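Local coordinates for outer surface protein (Bacillus cereus ATCC 14579, PDB 1X7F), which has no established function but probably acts as a 6-phospho-N-acetylmuramidase, cleaving disaccharides that carry 6-phosphorylated N-acetylmuramic acid, at residues Ile31-Glu36 against Ser56-Cys61; Lys42-Ile47 against Phe76-Asn81. All coordinates share one frame; numbering follows the deposited sequence. Where two conformers were deposited one is given.

Contact 1 (Ile31-Glu36 against Ser56-Cys61); sequences ISLYPE and SRIFTC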
loop_
_atom_site.group_PDB
_atom_site.type_symbol
_atom_site.label_atom_id
_atom_site.label_comp_id
_atom_site.label_asym_id
_atom_site.label_seq_id
_atom_site.Cartn_x
_atom_site.Cartn_y
_atom_site.Cartn_z
ATOM N N ILE A 31 -8.134 -5.998 -6.447
ATOM C CA ILE A 31 -8.834 -5.197 -7.470
ATOM C C ILE A 31 -10.311 -5.110 -7.092
ATOM O O ILE A 31 -10.837 -6.000 -6.406
ATOM C CB ILE A 31 -8.718 -5.858 -8.884
ATOM C CG1 ILE A 31 -9.011 -7.376 -8.814
ATOM C CG2 ILE A 31 -7.342 -5.581 -9.500
ATOM C CD1 ILE A 31 -9.455 -8.037 -10.146
ATOM N N SER A 32 -10.994 -4.060 -7.546
ATOM C CA SER A 32 -12.441 -3.977 -7.329
ATOM C C SER A 32 -13.197 -4.252 -8.612
ATOM O O SER A 32 -12.702 -3.927 -9.690
ATOM C CB SER A 32 -12.836 -2.613 -6.755
ATOM O OG SER A 32 -12.329 -2.480 -5.443
ATOM N N LEU A 33 -14.388 -4.853 -8.484
ATOM C CA LEU A 33 -15.318 -5.042 -9.604
ATOM C C LEU A 33 -16.682 -4.411 -9.327
ATOM O O LEU A 33 -17.118 -4.322 -8.181
ATOM C CB LEU A 33 -15.519 -6.538 -9.934
ATOM C CG LEU A 33 -14.292 -7.379 -10.299
ATOM C CD1 LEU A 33 -14.726 -8.806 -10.593
ATOM C CD2 LEU A 33 -13.563 -6.791 -11.490
ATOM N N TYR A 34 -17.348 -3.975 -10.394
ATOM C CA TYR A 34 -18.705 -3.429 -10.314
ATOM C C TYR A 34 -19.426 -3.980 -11.519
ATOM O O TYR A 34 -19.647 -3.265 -12.498
ATOM C CB TYR A 34 -18.694 -1.882 -10.298
ATOM C CG TYR A 34 -17.799 -1.329 -9.203
ATOM C CD1 TYR A 34 -16.456 -1.065 -9.444
ATOM C CD2 TYR A 34 -18.287 -1.127 -7.915
ATOM C CE1 TYR A 34 -15.617 -0.587 -8.432
ATOM C CE2 TYR A 34 -17.460 -0.669 -6.897
ATOM C CZ TYR A 34 -16.131 -0.395 -7.162
ATOM O OH TYR A 34 -15.320 0.060 -6.154
ATOM N N PRO A 35 -19.782 -5.268 -11.461
ATOM C CA PRO A 35 -20.278 -5.974 -12.638
ATOM C C PRO A 35 -21.485 -5.320 -13.322
ATOM O O PRO A 35 -21.627 -5.427 -14.544
ATOM C CB PRO A 35 -20.631 -7.363 -12.087
ATOM C CG PRO A 35 -19.748 -7.506 -10.901
ATOM C CD PRO A 35 -19.759 -6.146 -10.275
ATOM N N GLU A 36 -22.334 -4.643 -12.553
ATOM C CA GLU A 36 -23.528 -4.004 -13.125
ATOM C C GLU A 36 -23.180 -2.822 -14.031
ATOM O O GLU A 36 -23.960 -2.464 -14.911
ATOM C CB GLU A 36 -24.522 -3.592 -12.034
ATOM C CG GLU A 36 -24.085 -2.422 -11.170
ATOM C CD GLU A 36 -24.890 -2.324 -9.895
ATOM O OE1 GLU A 36 -24.619 -3.116 -8.966
ATOM O OE2 GLU A 36 -25.786 -1.455 -9.821
ATOM N N SER A 56 -4.452 -11.251 -5.679
ATOM C CA SER A 56 -5.093 -12.457 -5.159
ATOM C C SER A 56 -6.339 -12.145 -4.311
ATOM O O SER A 56 -6.833 -12.995 -3.574
ATOM C CB SER A 56 -4.079 -13.287 -4.351
ATOM O OG SER A 56 -3.702 -12.588 -3.177
ATOM N N ARG A 57 -6.829 -10.918 -4.413
ATOM C CA ARG A 57 -7.977 -10.483 -3.634
ATOM C C ARG A 57 -8.894 -9.632 -4.518
ATOM O O ARG A 57 -8.413 -8.829 -5.327
ATOM C CB ARG A 57 -7.494 -9.698 -2.398
ATOM C CG ARG A 57 -8.609 -9.128 -1.525
ATOM C CD ARG A 57 -8.154 -8.608 -0.169
ATOM N NE ARG A 57 -9.300 -8.112 0.587
ATOM C CZ ARG A 57 -9.310 -7.849 1.891
ATOM N NH1 ARG A 57 -8.235 -8.044 2.646
ATOM N NH2 ARG A 57 -10.419 -7.395 2.450
ATOM N N ILE A 58 -10.204 -9.831 -4.371
ATOM C CA ILE A 58 -11.211 -9.046 -5.082
ATOM C C ILE A 58 -12.218 -8.397 -4.114
ATOM O O ILE A 58 -12.735 -9.058 -3.204
ATOM C CB ILE A 58 -11.970 -9.920 -6.128
ATOM C CG1 ILE A 58 -11.021 -10.423 -7.221
ATOM C CG2 ILE A 58 -13.124 -9.126 -6.759
ATOM C CD1 ILE A 58 -11.708 -11.250 -8.282
ATOM N N PHE A 59 -12.479 -7.108 -4.318
ATOM C CA PHE A 59 -13.607 -6.429 -3.684
ATOM C C PHE A 59 -14.732 -6.274 -4.702
ATOM O O PHE A 59 -14.556 -5.692 -5.760
ATOM C CB PHE A 59 -13.200 -5.068 -3.114
ATOM C CG PHE A 59 -14.371 -4.250 -2.609
ATOM C CD1 PHE A 59 -15.023 -4.599 -1.421
ATOM C CD2 PHE A 59 -14.841 -3.148 -3.338
ATOM C CE1 PHE A 59 -16.122 -3.848 -0.951
ATOM C CE2 PHE A 59 -15.938 -2.390 -2.886
ATOM C CZ PHE A 59 -16.582 -2.741 -1.686
ATOM N N THR A 60 -15.892 -6.825 -4.407
ATOM C CA THR A 60 -16.990 -6.704 -5.360
ATOM C C THR A 60 -18.244 -6.129 -4.732
ATOM O O THR A 60 -18.545 -6.366 -3.559
ATOM C CB THR A 60 -17.261 -8.014 -6.126
ATOM O OG1 THR A 60 -18.481 -7.875 -6.860
ATOM C CG2 THR A 60 -17.550 -9.173 -5.179
ATOM N N CYS A 61 -18.962 -5.372 -5.551
ATOM C CA CYS A 61 -20.028 -4.509 -5.099
ATOM C C CYS A 61 -21.349 -4.807 -5.810
ATOM O O CYS A 61 -21.447 -4.697 -7.038
ATOM C CB CYS A 61 -19.608 -3.075 -5.367
ATOM S SG CYS A 61 -20.481 -1.851 -4.413
#
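Ile31 lies within a ladder of parallel-strand hydrogen bonds, giving its N-H to Arg57 O and taking Phe59 N on its carbonyl, at 2.9 Å from Ile31 O. Phe59 O then accepts Leu33 N at 2.9 Å. The ladder fades further on, where Cys61 N reaches Leu33 O only weakly, at 3.4 Å. On the face bearing Ile31, Leu33, Ile58 and Thr60, the side chains of Ile31 and Ile58 run side by side, CG1 to CG1 at 4.0 Å. Ile58 CG2 lies 4.1 Å from Leu33 CG. On the other face, Ser32 OG comes to the edge of the Phe59 ring, 3.3 Å from CD2. With CG anti to the backbone N (chi1 172°), Phe59 brings this CD2 edge up to the serine hydroxyl.

The strands are the first two of a parallel eight-stranded (beta/alpha)8-type barrel, joined through helix 40-51 as a beta-alpha-beta unit. Ile31 and Leu33 pack against that helix, and Leu33 and Ile58 also touch helix 74-85. Ser32 OG and Tyr34 OH are hydrogen-bonded on the strand 246-249 side to Ile249 O and Gly250 O. The Tyr34 OH bond to Gly250 O is consistent with the ring being held where Cys61 CB meets it obliquely, 3.5 Å from CD2, while Cys61 SG stands at the ring edge, 5.2 Å from the ring centroid, in a sulfur-aromatic contact. Phe59 in turn makes an edge-to-face pair with Phe203. Arg57, its chain almost fully extended, carries its guanidinium away from strand 28-33 to salt bridges with Glu144 and Asp246.

Contact 2 (Lys42-Ile47 against Phe76-Asn81); sequences KDMAYI and FKEIIN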
loop_
_atom_site.group_PDB
_atom_site.type_symbol
_atom_site.label_atom_id
_atom_site.label_comp_id
_atom_site.label_asym_id
_atom_site.label_seq_id
_atom_site.Cartn_x
_atom_site.Cartn_y
_atom_site.Cartn_z
ATOM N N LYS A 42 -15.458 -8.465 -19.859
ATOM C CA LYS A 42 -14.398 -7.529 -19.475
ATOM C C LYS A 42 -13.995 -7.640 -18.007
ATOM O O LYS A 42 -12.873 -7.279 -17.646
ATOM C CB LYS A 42 -14.784 -6.086 -19.816
ATOM C CG LYS A 42 -14.957 -5.818 -21.316
ATOM C CD LYS A 42 -14.767 -4.335 -21.638
ATOM C CE LYS A 42 -15.954 -3.490 -21.198
ATOM N NZ LYS A 42 -17.137 -3.677 -22.092
ATOM N N ASP A 43 -14.909 -8.122 -17.164
ATOM C CA ASP A 43 -14.609 -8.347 -15.745
ATOM C C ASP A 43 -13.723 -9.586 -15.597
ATOM O O ASP A 43 -12.786 -9.600 -14.788
ATOM C CB ASP A 43 -15.888 -8.548 -14.922
ATOM C CG ASP A 43 -16.601 -7.248 -14.584
ATOM O OD1 ASP A 43 -15.956 -6.169 -14.529
ATOM O OD2 ASP A 43 -17.829 -7.229 -14.336
ATOM N N MET A 44 -14.049 -10.624 -16.365
ATOM C CA MET A 44 -13.292 -11.874 -16.352
ATOM C C MET A 44 -11.912 -11.679 -16.969
ATOM O O MET A 44 -10.927 -12.183 -16.446
ATOM C CB MET A 44 -14.078 -13.012 -17.032
ATOM C CG MET A 44 -15.263 -13.491 -16.198
ATOM S SD MET A 44 -16.065 -15.007 -16.723
ATOM C CE MET A 44 -16.910 -14.496 -18.227
ATOM N N ALA A 45 -11.846 -10.928 -18.066
ATOM C CA ALA A 45 -10.573 -10.546 -18.668
ATOM C C ALA A 45 -9.674 -9.758 -17.680
ATOM O O ALA A 45 -8.455 -9.965 -17.629
ATOM C CB ALA A 45 -10.810 -9.760 -19.955
ATOM N N TYR A 46 -10.289 -8.895 -16.881
ATOM C CA TYR A 46 -9.593 -8.081 -15.868
ATOM C C TYR A 46 -9.016 -8.908 -14.720
ATOM O O TYR A 46 -7.872 -8.697 -14.309
ATOM C CB TYR A 46 -10.572 -7.052 -15.305
ATOM C CG TYR A 46 -10.005 -6.003 -14.371
ATOM C CD1 TYR A 46 -8.905 -5.229 -14.732
ATOM C CD2 TYR A 46 -10.628 -5.736 -13.148
ATOM C CE1 TYR A 46 -8.411 -4.242 -13.884
ATOM C CE2 TYR A 46 -10.154 -4.741 -12.291
ATOM C CZ TYR A 46 -9.036 -4.000 -12.664
ATOM O OH TYR A 46 -8.571 -3.000 -11.834
ATOM N N ILE A 47 -9.834 -9.814 -14.190
ATOM C CA ILE A 47 -9.414 -10.801 -13.202
ATOM C C ILE A 47 -8.200 -11.569 -13.731
ATOM O O ILE A 47 -7.218 -11.749 -13.009
ATOM C CB ILE A 47 -10.595 -11.766 -12.879
ATOM C CG1 ILE A 47 -11.666 -11.064 -12.026
ATOM C CG2 ILE A 47 -10.109 -13.072 -12.210
ATOM C CD1 ILE A 47 -13.011 -11.826 -11.989
ATOM N N PHE A 76 -22.841 -13.231 -11.552
ATOM C CA PHE A 76 -22.004 -13.052 -10.362
ATOM C C PHE A 76 -21.325 -14.382 -10.019
ATOM O O PHE A 76 -20.173 -14.406 -9.607
ATOM C CB PHE A 76 -22.830 -12.559 -9.168
ATOM C CG PHE A 76 -22.751 -11.071 -8.937
ATOM C CD1 PHE A 76 -21.699 -10.518 -8.204
ATOM C CD2 PHE A 76 -23.740 -10.223 -9.430
ATOM C CE1 PHE A 76 -21.624 -9.139 -7.980
ATOM C CE2 PHE A 76 -23.674 -8.844 -9.216
ATOM C CZ PHE A 76 -22.614 -8.300 -8.485
ATOM N N LYS A 77 -22.052 -15.480 -10.213
ATOM C CA LYS A 77 -21.541 -16.830 -9.983
ATOM C C LYS A 77 -20.435 -17.222 -10.970
ATOM O O LYS A 77 -19.460 -17.901 -10.584
ATOM C CB LYS A 77 -22.684 -17.843 -10.067
ATOM C CG LYS A 77 -22.501 -19.078 -9.219
ATOM C CD LYS A 77 -23.622 -20.068 -9.499
ATOM C CE LYS A 77 -24.077 -20.768 -8.230
ATOM N NZ LYS A 77 -24.718 -19.809 -7.278
ATOM N N GLU A 78 -20.601 -16.813 -12.235
ATOM C CA GLU A 78 -19.590 -17.062 -13.260
ATOM C C GLU A 78 -18.320 -16.260 -12.974
ATOM O O GLU A 78 -17.221 -16.821 -12.912
ATOM C CB GLU A 78 -20.131 -16.734 -14.656
ATOM C CG GLU A 78 -19.123 -16.959 -15.778
ATOM C CD GLU A 78 -19.762 -17.047 -17.162
ATOM O OE1 GLU A 78 -20.928 -16.621 -17.330
ATOM O OE2 GLU A 78 -19.086 -17.546 -18.092
ATOM N N ILE A 79 -18.489 -14.950 -12.796
ATOM C CA ILE A 79 -17.387 -14.057 -12.466
ATOM C C ILE A 79 -16.616 -14.559 -11.241
ATOM O O ILE A 79 -15.388 -14.657 -11.288
ATOM C CB ILE A 79 -17.885 -12.596 -12.263
ATOM C CG1 ILE A 79 -18.432 -12.021 -13.573
ATOM C CG2 ILE A 79 -16.759 -11.718 -11.764
ATOM C CD1 ILE A 79 -19.349 -10.825 -13.397
ATOM N N ILE A 80 -17.341 -14.891 -10.167
ATOM C CA ILE A 80 -16.726 -15.355 -8.912
ATOM C C ILE A 80 -16.001 -16.698 -9.081
ATOM O O ILE A 80 -14.947 -16.924 -8.470
ATOM C CB ILE A 80 -17.766 -15.409 -7.754
ATOM C CG1 ILE A 80 -18.148 -13.992 -7.313
ATOM C CG2 ILE A 80 -17.214 -16.182 -6.564
ATOM C CD1 ILE A 80 -19.375 -13.908 -6.410
ATOM N N ASN A 81 -16.558 -17.566 -9.921
ATOM C CA ASN A 81 -15.935 -18.855 -10.227
ATOM C C ASN A 81 -14.624 -18.660 -10.991
ATOM O O ASN A 81 -13.631 -19.346 -10.737
ATOM C CB ASN A 81 -16.888 -19.736 -11.035
ATOM C CG ASN A 81 -17.002 -21.138 -10.480
ATOM O OD1 ASN A 81 -16.005 -21.848 -10.311
ATOM N ND2 ASN A 81 -18.235 -21.558 -10.212
#
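Met44 lays its methyl over one face of the Glu78 carboxylate, with CE 3.7 Å from OE2, while SD sits against the aliphatic part of the same side chain, 3.7 Å from Glu78 CG. The two chains cross at about a right angle, and it is the bend at the end of Met44 (chi3 -71°) that turns CE back over the acid. Glu78 OE1 has a long, weak ion pair with Lys40 NZ. The Asp43 carboxylate is approached differently: Ile79 CD1 arrives from beside OD2, at 4.0 Å, and not over the flat of the group, whose OD1 is hydrogen-bonded to Tyr253 OH.

Deeper in, Ile47 CD1 packs across Ile79, 3.8 Å from its CG2 and about as near to its backbone carbonyl oxygen. No hydrogen bond joins 42-47 to 76-81; the contact is packing, mostly between side chains, and the axes of these two segments approach to 9.8 Å at 14°. These are neighbouring outer helices of the barrel. Ile47 and Ile79 both rest on Leu33 of strand 28-33, Ile47 also reaches Ile58 of strand 55-62, and His82 of helix 74-85 touches Met44 and Ile47 from the next turn.

Overall arrangement
From the N terminus, strand 28-33 leads into helix 40-51, strand 55-62 and helix 74-85. Contact 1 closes the first loop, bringing 56-61 back beside 31-36 with the first helix between them in sequence. Contact 2 starts inside that loop, at 42-47, and ends beyond it, at 76-81, so the two contacts cross along the chain. Together they fasten two successive beta-alpha units at both layers, strand to strand and helix to helix. They lie about 9 Å apart, centre to centre, and the layers meet directly: Leu33 CD2 packs 3.5 Å from Tyr46 CD2, and Thr60 OG1 lies 3.6 Å from Phe76 CE1.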